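Local coordinates for ditrans,polycis-undecaprenyl-diphosphate synthase ((2E,6E)-farnesyl-diphosphate specific) (PDB 6ACS), which probably condenses eight isopentenyl diphosphates in turn onto farnesyl diphosphate, giving the undecaprenyl diphosphate needed for the lipid carrier of bacterial cell-wall synthesis, at residues B[146-149]-B[150-154]; B[167-170]-B[171-175]; B[214-217]-B[218-222]; B[221-224]-B[225-229]. All blocks are in the same frame, centred on the assembly; numbering follows the deposited sequence. Where two conformers were deposited one is given.

Contact 1: residues B[146-149]-B[150-154]; sequences AAKQ and VAQAV
Lys-148 and Gln-152 run side by side along one flank of helix 139-155, one helical turn apart and pointing the same way. The stretch is regular alpha-helix, and its i to i+4 bonds are all close to straight; the shortest of those joining the two segments, from Gln-152 N to Lys-148 O, measures 2.8 Å. The tightly packed part is the small-residue surface of Ala-146, Ala-147, Val-150 and Ala-151. Val-150 has CG2 anti to its carbonyl carbon (CG1 chi1 169°), which swings that methyl back along the helix until it lies 3.4 Å from Ala-146 O. The CB of Ala-151 sits equally near Ala-147 O, at 3.4 Å. Side chains this short let other elements come close to the backbone: Phe-169 and Tyr-172 of the same chain lie against this surface, while Phe-169 and Ile-164 of the second subunit pack on Ala-147 and Ala-151. The helix therefore forms part of the homodimer interface.

The looser side is polar and partly exposed. There Gln-149 stretches out beyond CG and its NE2 turns back to Asn-145 OD1, one turn earlier in the helix. The CG methylene of Lys-148 lies against the Gln-152 amide by van der Waals contact alone, with no hydrogen bond between the two side chains. Gln-152 CG lies 3.2 Å from Lys-148 O, and its extended chain carries NE2 to Asp-162 OD1 of the second subunit, a bond across the dimer. Alongside that amide, Lys-148 CG stands 3.8 Å from Gln-152 CD.

Contact 2: residues B[167-170]-B[171-175]; sequences DLFA and KYVSL
Tyr-172 folds back against helix 166-170, its ring reaching the side chain of Leu-168. From CB outward the contacts can be followed in order. CB lies 3.6 Å from Phe-169 O. With CG anti to the carbonyl carbon and beside the backbone N (chi1 -65°), the ring is directed back along the helix instead of onward with the chain. CD1 then comes to 3.4 Å from Leu-168 O, and CE1 follows the same carbonyl at 3.6 Å while meeting Leu-168 CD2 at 3.9 Å. Both carbonyl oxygens, of Leu-168 and Phe-169, approach the ring at its edge and near its plane, so the weakly positive ring hydrogens probably face them. Tyr-172 also packs on Ala-146, Gln-149 and Val-150 of helix 139-155, the methyl CG2 of Val-150 lying over one face of its ring.

The backbone beneath is held by Tyr-172 N to Phe-169 O at 3.0 Å. The neighbouring bonds, Lys-171 N to Leu-168 O and Val-173 N to Ala-170 O, are weak. On the buried side Val-173 CG2 meets Phe-169 CE2 at 3.7 Å, and Trp-199 packs against both residues. Through Phe-169 the short helix takes part in the dimer interface. Bonds spanning three residues replace the four-residue spacing of an alpha-helix, and the chain leaves through the type I beta turn from Ala-170 to Val-173.

Contact 3: residues B[214-217]-B[218-222]; sequences PEFT and VEEFD
Thr-217 holds its OG1 between the backbone N and the carbonyl carbon (chi1 59°), and Phe-216 and Glu-220 each set CG anti to the backbone N; together these torsions bring hydroxyl, ring and carboxylate to the start of helix 218-235. Thr-217 is the N-cap: its OG1 accepts from Glu-220 N at 3.1 Å, and its carbonyl O takes Phe-221 N at 2.9 Å as the first helical bond. The Glu-220 chain, extended beyond CG, crosses the Phe-216 ring at about a right angle, with CG 3.6 Å from Phe-216 CE1 and the carboxylate plane turned 43° from the ring. On the far side of CZ, Phe-216 CE2 touches Phe-221 CB at 3.9 Å, while Trp-213 meets the Phe-216 ring. A water ties the turn together, donating to Glu-215 O and to Glu-220 OE2 and accepting from Thr-217 OG1.

The Thr-217 hydroxyl thus both caps an amide and donates to the water. Glu-220 is further gripped by Thr-209 through OE1 and Thr-211 through OE2, which fixes the rotation of its carboxylate. Several partners and a place in the first turn, near the positive end of the helix dipole, would probably favour the ionised form of this acid.

Contact 4: residues B[221-224]-B[225-229]; sequences FDHA and LNVFS. With IPA (isopropyl alcohol), chain G.
Val-227 lays its CG2 methyl over one face of the His-223 imidazole, a CH-pi contact with the carbon 3.8 Å from the ring centroid and 23° off the ring normal. The methyl is offset toward the rim, and NE2 is the nearest ring atom at 3.6 Å. At the edge of the same ring, in its plane, O2 of an isopropyl alcohol is hydrogen-bonded to His-223 NE2 at 3.2 Å; either partner could donate. The alcohol, probably taken from the crystallisation liquor, sets its C1 methyl 3.7 Å from Val-227 CG2 and is also bonded to Tyr-207 OH of strand 205-208.

What places these groups is one turn of the amphipathic helix 218-235, which packs against the parallel six-stranded sheet characteristic of cis-prenyltransferases. The histidine ring, with CG anti to the backbone N (chi1 171°), is directed forward along the helix to the valine, and Val-227 N bonds to His-223 O at 2.9 Å. Turned from this exposed flank, Leu-225 CD1 meets Phe-221 CE2 at 3.6 Å, and Leu-225 CG lies over one face of the Phe-221 ring, toward the rim.

Further out, Ala-224 lies against Ile-185 and Tyr-207 of the sheet, Leu-225 reaches Leu-183 and, on helix 42-52, His-48, and Phe-228 packs on Leu-183 and on Glu-205, a predicted magnesium ligand. On the outer side Asn-226 OD1 accepts from Tyr-7 OH.

Contacts 1, 2 and 3 come in series along the chain, and contact 4 begins where contact 3 ends. Contact 1 lies on helix 139-155 and contact 2 on helix 166-170 and the loop after it; their centres are 11 Å apart and they touch where Val-150 CG2 meets Tyr-172 CD1 at 3.4 Å. Contacts 3 and 4, also 11 Å apart, share Phe-221 and Asp-222 and cover the N-terminal cap and first turns of helix 218-235. Contact 1 is 41 Å from contact 3 between centres, on opposite sides of the chain's centre. Contact 1 lies at the dimer interface, which contact 2 joins through Phe-169; the other pair borders the sheet near predicted substrate and magnesium residues.

Contact 1: residues B[146-149]-B[150-154]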
loop_
_atom_site.group_PDB
_atom_site.type_symbol
_atom_site.label_atom_id
_atom_site.label_comp_id
_atom_site.label_asym_id
_atom_site.label_seq_id
_atom_site.Cartn_x
_atom_site.Cartn_y
_atom_site.Cartn_z
ATOM N N ALA B 146 11.814 2.454 10.132
ATOM C CA ALA B 146 11.639 1.232 10.916
ATOM C C ALA B 146 12.808 0.265 10.684
ATOM O O ALA B 146 13.356 -0.325 11.630
ATOM C CB ALA B 146 10.301 0.569 10.550
ATOM N N ALA B 147 13.203 0.092 9.421
ATOM C CA ALA B 147 14.316 -0.813 9.109
ATOM C C ALA B 147 15.614 -0.342 9.750
ATOM O O ALA B 147 16.420 -1.158 10.232
ATOM C CB ALA B 147 14.477 -0.934 7.590
ATOM N N LYS B 148 15.826 0.975 9.771
ATOM C CA LYS B 148 17.008 1.544 10.406
ATOM C C LYS B 148 17.012 1.251 11.896
ATOM O O LYS B 148 18.038 0.874 12.456
ATOM C CB LYS B 148 17.062 3.055 10.162
ATOM C CG LYS B 148 18.204 3.744 10.896
ATOM C CD LYS B 148 18.318 5.238 10.508
ATOM C CE LYS B 148 17.256 6.089 11.166
ATOM N NZ LYS B 148 17.642 7.531 11.093
ATOM N N GLN B 149 15.869 1.444 12.563
ATOM C CA GLN B 149 15.822 1.190 13.997
ATOM C C GLN B 149 16.088 -0.276 14.317
ATOM O O GLN B 149 16.810 -0.599 15.277
ATOM C CB GLN B 149 14.460 1.599 14.547
ATOM C CG GLN B 149 14.183 3.075 14.507
ATOM C CD GLN B 149 12.797 3.354 15.038
ATOM O OE1 GLN B 149 12.484 2.988 16.167
ATOM N NE2 GLN B 149 11.943 3.945 14.212
ATOM N N VAL B 150 15.500 -1.178 13.534
ATOM C CA VAL B 150 15.741 -2.608 13.729
ATOM C C VAL B 150 17.216 -2.940 13.521
ATOM O O VAL B 150 17.837 -3.656 14.324
ATOM C CB VAL B 150 14.853 -3.420 12.772
ATOM C CG1 VAL B 150 15.273 -4.870 12.772
ATOM C CG2 VAL B 150 13.404 -3.295 13.212
ATOM N N ALA B 151 17.802 -2.413 12.445
ATOM C CA ALA B 151 19.216 -2.674 12.172
ATOM C C ALA B 151 20.125 -2.057 13.231
ATOM O O ALA B 151 21.177 -2.618 13.547
ATOM C CB ALA B 151 19.581 -2.135 10.799
ATOM N N GLN B 152 19.771 -0.891 13.762
ATOM C CA GLN B 152 20.558 -0.333 14.859
ATOM C C GLN B 152 20.527 -1.258 16.062
ATOM O O GLN B 152 21.550 -1.459 16.727
ATOM C CB GLN B 152 20.044 1.059 15.237
ATOM C CG GLN B 152 20.401 2.110 14.194
ATOM C CD GLN B 152 19.682 3.424 14.421
ATOM O OE1 GLN B 152 18.549 3.453 14.908
ATOM N NE2 GLN B 152 20.342 4.525 14.073
ATOM N N ALA B 153 19.361 -1.839 16.358
ATOM C CA ALA B 153 19.313 -2.817 17.444
ATOM C C ALA B 153 20.182 -4.037 17.138
ATOM O O ALA B 153 20.855 -4.568 18.030
ATOM C CB ALA B 153 17.862 -3.219 17.721
ATOM N N VAL B 154 20.166 -4.514 15.891
ATOM C CA VAL B 154 21.045 -5.624 15.506
ATOM C C VAL B 154 22.515 -5.237 15.690
ATOM O O VAL B 154 23.334 -6.031 16.184
ATOM C CB VAL B 154 20.747 -6.049 14.058
ATOM C CG1 VAL B 154 21.821 -7.032 13.504
ATOM C CG2 VAL B 154 19.319 -6.649 13.948
#

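Contact 2: residues B[167-170]-B[171-175]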
loop_
_atom_site.group_PDB
_atom_site.type_symbol
_atom_site.label_atom_id
_atom_site.label_comp_id
_atom_site.label_asym_id
_atom_site.label_seq_id
_atom_site.Cartn_x
_atom_site.Cartn_y
_atom_site.Cartn_z
ATOM N N ASP B 167 5.967 -9.631 12.170
ATOM C CA ASP B 167 5.461 -9.272 13.494
ATOM C C ASP B 167 6.454 -8.409 14.252
ATOM O O ASP B 167 6.067 -7.431 14.907
ATOM C CB ASP B 167 5.143 -10.528 14.294
ATOM C CG ASP B 167 3.893 -11.223 13.802
ATOM O OD1 ASP B 167 3.071 -10.571 13.113
ATOM O OD2 ASP B 167 3.753 -12.423 14.083
ATOM N N LEU B 168 7.739 -8.739 14.150
ATOM C CA LEU B 168 8.752 -7.939 14.825
ATOM C C LEU B 168 8.879 -6.559 14.175
ATOM O O LEU B 168 8.932 -5.532 14.867
ATOM C CB LEU B 168 10.083 -8.704 14.830
ATOM C CG LEU B 168 11.216 -8.083 15.670
ATOM C CD1 LEU B 168 12.185 -9.162 16.188
ATOM C CD2 LEU B 168 11.997 -7.038 14.856
ATOM N N PHE B 169 8.939 -6.526 12.848
ATOM C CA PHE B 169 9.126 -5.275 12.123
ATOM C C PHE B 169 7.977 -4.311 12.364
ATOM O O PHE B 169 8.193 -3.101 12.493
ATOM C CB PHE B 169 9.264 -5.571 10.626
ATOM C CG PHE B 169 9.579 -4.357 9.796
ATOM C CD1 PHE B 169 10.875 -3.868 9.721
ATOM C CD2 PHE B 169 8.574 -3.711 9.089
ATOM C CE1 PHE B 169 11.158 -2.744 8.943
ATOM C CE2 PHE B 169 8.843 -2.606 8.322
ATOM C CZ PHE B 169 10.142 -2.122 8.238
ATOM N N ALA B 170 6.754 -4.837 12.479
ATOM C CA ALA B 170 5.581 -3.982 12.592
ATOM C C ALA B 170 5.656 -3.039 13.789
ATOM O O ALA B 170 5.067 -1.944 13.756
ATOM C CB ALA B 170 4.326 -4.864 12.668
ATOM N N LYS B 171 6.377 -3.431 14.849
ATOM C CA LYS B 171 6.425 -2.625 16.063
ATOM C C LYS B 171 7.262 -1.364 15.904
ATOM O O LYS B 171 7.273 -0.535 16.814
ATOM C CB LYS B 171 6.943 -3.451 17.243
ATOM C CG LYS B 171 6.067 -4.655 17.589
ATOM C CD LYS B 171 4.676 -4.191 18.003
ATOM C CE LYS B 171 3.839 -5.327 18.558
ATOM N NZ LYS B 171 2.403 -4.955 18.652
ATOM N N TYR B 172 7.945 -1.202 14.779
ATOM C CA TYR B 172 8.780 -0.036 14.524
ATOM C C TYR B 172 8.175 0.928 13.510
ATOM O O TYR B 172 8.733 2.011 13.286
ATOM C CB TYR B 172 10.151 -0.494 14.021
ATOM C CG TYR B 172 10.935 -1.267 15.058
ATOM C CD1 TYR B 172 10.772 -2.641 15.207
ATOM C CD2 TYR B 172 11.851 -0.617 15.882
ATOM C CE1 TYR B 172 11.509 -3.363 16.154
ATOM C CE2 TYR B 172 12.595 -1.330 16.829
ATOM C CZ TYR B 172 12.421 -2.701 16.952
ATOM O OH TYR B 172 13.144 -3.423 17.886
ATOM N N VAL B 173 7.060 0.572 12.914
ATOM C CA VAL B 173 6.358 1.376 11.913
ATOM C C VAL B 173 5.420 2.332 12.631
ATOM O O VAL B 173 4.837 1.975 13.659
ATOM C CB VAL B 173 5.569 0.466 10.952
ATOM C CG1 VAL B 173 4.869 1.324 9.845
ATOM C CG2 VAL B 173 6.502 -0.587 10.322
ATOM N N SER B 174 5.245 3.544 12.090
ATOM C CA SER B 174 4.391 4.522 12.769
ATOM C C SER B 174 2.962 3.999 12.945
ATOM O O SER B 174 2.448 3.217 12.131
ATOM C CB SER B 174 4.354 5.850 11.992
ATOM O OG SER B 174 5.648 6.298 11.662
ATOM N N LEU B 175 2.323 4.426 14.046
ATOM C CA LEU B 175 0.915 4.146 14.354
ATOM C C LEU B 175 0.633 2.665 14.610
ATOM O O LEU B 175 -0.508 2.210 14.459
ATOM C CB LEU B 175 -0.022 4.672 13.253
ATOM C CG LEU B 175 0.184 6.172 12.962
ATOM C CD1 LEU B 175 -0.881 6.666 12.007
ATOM C CD2 LEU B 175 0.193 6.983 14.259
#

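Contact 3: residues B[214-217]-B[218-222]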
loop_
_atom_site.group_PDB
_atom_site.type_symbol
_atom_site.label_atom_id
_atom_site.label_comp_id
_atom_site.label_asym_id
_atom_site.label_seq_id
_atom_site.Cartn_x
_atom_site.Cartn_y
_atom_site.Cartn_z
ATOM N N PRO B 214 -10.363 21.909 -0.655
ATOM C CA PRO B 214 -11.061 23.073 -0.068
ATOM C C PRO B 214 -12.566 23.005 -0.202
ATOM O O PRO B 214 -13.278 23.668 0.563
ATOM C CB PRO B 214 -10.477 24.266 -0.835
ATOM C CG PRO B 214 -9.173 23.802 -1.339
ATOM C CD PRO B 214 -9.338 22.338 -1.626
ATOM N N GLU B 215 -13.078 22.224 -1.147
ATOM C CA GLU B 215 -14.506 22.078 -1.343
ATOM C C GLU B 215 -15.038 20.781 -0.756
ATOM O O GLU B 215 -16.210 20.459 -0.964
ATOM C CB GLU B 215 -14.831 22.155 -2.834
ATOM C CG GLU B 215 -14.804 23.558 -3.382
ATOM C CD GLU B 215 -14.481 23.591 -4.859
ATOM O OE1 GLU B 215 -13.790 22.665 -5.333
ATOM O OE2 GLU B 215 -14.924 24.536 -5.550
ATOM N N PHE B 216 -14.207 20.020 -0.041
ATOM C CA PHE B 216 -14.667 18.762 0.532
ATOM C C PHE B 216 -15.569 19.065 1.722
ATOM O O PHE B 216 -15.227 19.889 2.572
ATOM C CB PHE B 216 -13.468 17.905 0.952
ATOM C CG PHE B 216 -13.812 16.471 1.250
ATOM C CD1 PHE B 216 -14.223 15.615 0.236
ATOM C CD2 PHE B 216 -13.709 15.971 2.544
ATOM C CE1 PHE B 216 -14.537 14.284 0.508
ATOM C CE2 PHE B 216 -14.013 14.637 2.821
ATOM C CZ PHE B 216 -14.428 13.795 1.799
ATOM N N THR B 217 -16.742 18.434 1.763
ATOM C CA THR B 217 -17.746 18.748 2.770
ATOM C C THR B 217 -17.979 17.539 3.662
ATOM O O THR B 217 -17.650 16.403 3.303
ATOM C CB THR B 217 -19.087 19.166 2.135
ATOM O OG1 THR B 217 -19.571 18.095 1.313
ATOM C CG2 THR B 217 -18.898 20.422 1.265
ATOM N N VAL B 218 -18.539 17.801 4.845
ATOM C CA VAL B 218 -18.930 16.696 5.717
ATOM C C VAL B 218 -20.016 15.857 5.056
ATOM O O VAL B 218 -20.117 14.652 5.316
ATOM C CB VAL B 218 -19.339 17.207 7.118
ATOM C CG1 VAL B 218 -20.677 17.918 7.098
ATOM C CG2 VAL B 218 -19.346 16.048 8.119
ATOM N N GLU B 219 -20.851 16.463 4.204
ATOM C CA GLU B 219 -21.817 15.664 3.449
ATOM C C GLU B 219 -21.109 14.659 2.542
ATOM O O GLU B 219 -21.524 13.493 2.436
ATOM C CB GLU B 219 -22.732 16.566 2.625
ATOM C CG GLU B 219 -23.749 17.367 3.454
ATOM C CD GLU B 219 -23.165 18.622 4.082
ATOM O OE1 GLU B 219 -22.056 19.052 3.670
ATOM O OE2 GLU B 219 -23.821 19.177 4.992
ATOM N N GLU B 220 -20.033 15.081 1.869
ATOM C CA GLU B 220 -19.333 14.110 1.034
ATOM C C GLU B 220 -18.584 13.097 1.879
ATOM O O GLU B 220 -18.463 11.929 1.483
ATOM C CB GLU B 220 -18.366 14.777 0.047
ATOM C CG GLU B 220 -17.767 13.710 -0.892
ATOM C CD GLU B 220 -17.026 14.250 -2.105
ATOM O OE1 GLU B 220 -16.570 13.430 -2.927
ATOM O OE2 GLU B 220 -16.914 15.478 -2.248
ATOM N N PHE B 221 -18.079 13.516 3.039
ATOM C CA PHE B 221 -17.484 12.554 3.966
ATOM C C PHE B 221 -18.502 11.507 4.407
ATOM O O PHE B 221 -18.182 10.311 4.481
ATOM C CB PHE B 221 -16.885 13.298 5.164
ATOM C CG PHE B 221 -16.142 12.415 6.125
ATOM C CD1 PHE B 221 -14.957 11.808 5.738
ATOM C CD2 PHE B 221 -16.585 12.248 7.425
ATOM C CE1 PHE B 221 -14.247 10.993 6.627
ATOM C CE2 PHE B 221 -15.884 11.457 8.331
ATOM C CZ PHE B 221 -14.707 10.817 7.923
ATOM N N ASP B 222 -19.739 11.940 4.709
ATOM C CA ASP B 222 -20.800 10.998 5.060
ATOM C C ASP B 222 -21.050 10.031 3.919
ATOM O O ASP B 222 -21.275 8.831 4.137
ATOM C CB ASP B 222 -22.113 11.732 5.367
ATOM C CG ASP B 222 -22.049 12.618 6.612
ATOM O OD1 ASP B 222 -21.155 12.439 7.460
ATOM O OD2 ASP B 222 -22.918 13.519 6.710
HETATM O O HOH W 1 -17.671 17.566 -1.158
#

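Contact 4: residues B[221-224]-B[225-229]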
loop_
_atom_site.group_PDB
_atom_site.type_symbol
_atom_site.label_atom_id
_atom_site.label_comp_id
_atom_site.label_asym_id
_atom_site.label_seq_id
_atom_site.Cartn_x
_atom_site.Cartn_y
_atom_site.Cartn_z
ATOM N N PHE B 221 -18.079 13.516 3.039
ATOM C CA PHE B 221 -17.484 12.554 3.966
ATOM C C PHE B 221 -18.502 11.507 4.407
ATOM O O PHE B 221 -18.182 10.311 4.481
ATOM C CB PHE B 221 -16.885 13.298 5.164
ATOM C CG PHE B 221 -16.142 12.415 6.125
ATOM C CD1 PHE B 221 -14.957 11.808 5.738
ATOM C CD2 PHE B 221 -16.585 12.248 7.425
ATOM C CE1 PHE B 221 -14.247 10.993 6.627
ATOM C CE2 PHE B 221 -15.884 11.457 8.331
ATOM C CZ PHE B 221 -14.707 10.817 7.923
ATOM N N ASP B 222 -19.739 11.940 4.709
ATOM C CA ASP B 222 -20.800 10.998 5.060
ATOM C C ASP B 222 -21.050 10.031 3.919
ATOM O O ASP B 222 -21.275 8.831 4.137
ATOM C CB ASP B 222 -22.113 11.732 5.367
ATOM C CG ASP B 222 -22.049 12.618 6.612
ATOM O OD1 ASP B 222 -21.155 12.439 7.460
ATOM O OD2 ASP B 222 -22.918 13.519 6.710
ATOM N N HIS B 223 -21.061 10.545 2.688
ATOM C CA HIS B 223 -21.224 9.671 1.533
ATOM C C HIS B 223 -20.088 8.653 1.452
ATOM O O HIS B 223 -20.323 7.476 1.155
ATOM C CB HIS B 223 -21.303 10.512 0.256
ATOM C CG HIS B 223 -21.257 9.708 -1.011
ATOM N ND1 HIS B 223 -22.299 8.910 -1.430
ATOM C CD2 HIS B 223 -20.284 9.575 -1.944
ATOM C CE1 HIS B 223 -21.975 8.324 -2.569
ATOM N NE2 HIS B 223 -20.753 8.708 -2.901
ATOM N N ALA B 224 -18.849 9.091 1.686
ATOM C CA ALA B 224 -17.720 8.164 1.611
ATOM C C ALA B 224 -17.852 7.061 2.658
ATOM O O ALA B 224 -17.564 5.891 2.376
ATOM C CB ALA B 224 -16.397 8.911 1.800
ATOM N N LEU B 225 -18.275 7.420 3.873
ATOM C CA LEU B 225 -18.495 6.410 4.911
ATOM C C LEU B 225 -19.607 5.448 4.509
ATOM O O LEU B 225 -19.527 4.241 4.780
ATOM C CB LEU B 225 -18.807 7.081 6.248
ATOM C CG LEU B 225 -17.677 7.904 6.864
ATOM C CD1 LEU B 225 -18.129 8.590 8.154
ATOM C CD2 LEU B 225 -16.536 6.991 7.182
ATOM N N ASN B 226 -20.654 5.958 3.854
ATOM C CA ASN B 226 -21.732 5.084 3.396
ATOM C C ASN B 226 -21.237 4.118 2.311
ATOM O O ASN B 226 -21.585 2.921 2.304
ATOM C CB ASN B 226 -22.888 5.940 2.878
ATOM C CG ASN B 226 -24.169 5.159 2.747
ATOM O OD1 ASN B 226 -24.733 4.714 3.744
ATOM N ND2 ASN B 226 -24.632 4.975 1.520
ATOM N N VAL B 227 -20.411 4.621 1.398
ATOM C CA VAL B 227 -19.811 3.763 0.375
ATOM C C VAL B 227 -18.954 2.687 1.033
ATOM O O VAL B 227 -19.014 1.508 0.662
ATOM C CB VAL B 227 -19.002 4.609 -0.625
ATOM C CG1 VAL B 227 -18.191 3.708 -1.575
ATOM C CG2 VAL B 227 -19.945 5.504 -1.437
ATOM N N PHE B 228 -18.140 3.086 2.011
ATOM C CA PHE B 228 -17.321 2.137 2.757
ATOM C C PHE B 228 -18.167 1.031 3.368
ATOM O O PHE B 228 -17.813 -0.154 3.301
ATOM C CB PHE B 228 -16.555 2.865 3.862
ATOM C CG PHE B 228 -15.875 1.937 4.827
ATOM C CD1 PHE B 228 -14.637 1.395 4.521
ATOM C CD2 PHE B 228 -16.484 1.587 6.033
ATOM C CE1 PHE B 228 -14.003 0.533 5.411
ATOM C CE2 PHE B 228 -15.866 0.716 6.919
ATOM C CZ PHE B 228 -14.609 0.186 6.603
ATOM N N SER B 229 -19.286 1.398 3.990
ATOM C CA SER B 229 -20.120 0.365 4.601
ATOM C C SER B 229 -20.625 -0.627 3.557
ATOM O O SER B 229 -20.584 -1.852 3.775
ATOM C CB SER B 229 -21.294 1.001 5.347
ATOM O OG SER B 229 -22.084 -0.004 5.962
HETATM C C1 IPA G . -18.765 5.776 -4.882
HETATM C C2 IPA G . -18.004 6.908 -5.558
HETATM C C3 IPA G . -16.511 6.596 -5.557
HETATM O O2 IPA G . -18.254 8.110 -4.863
#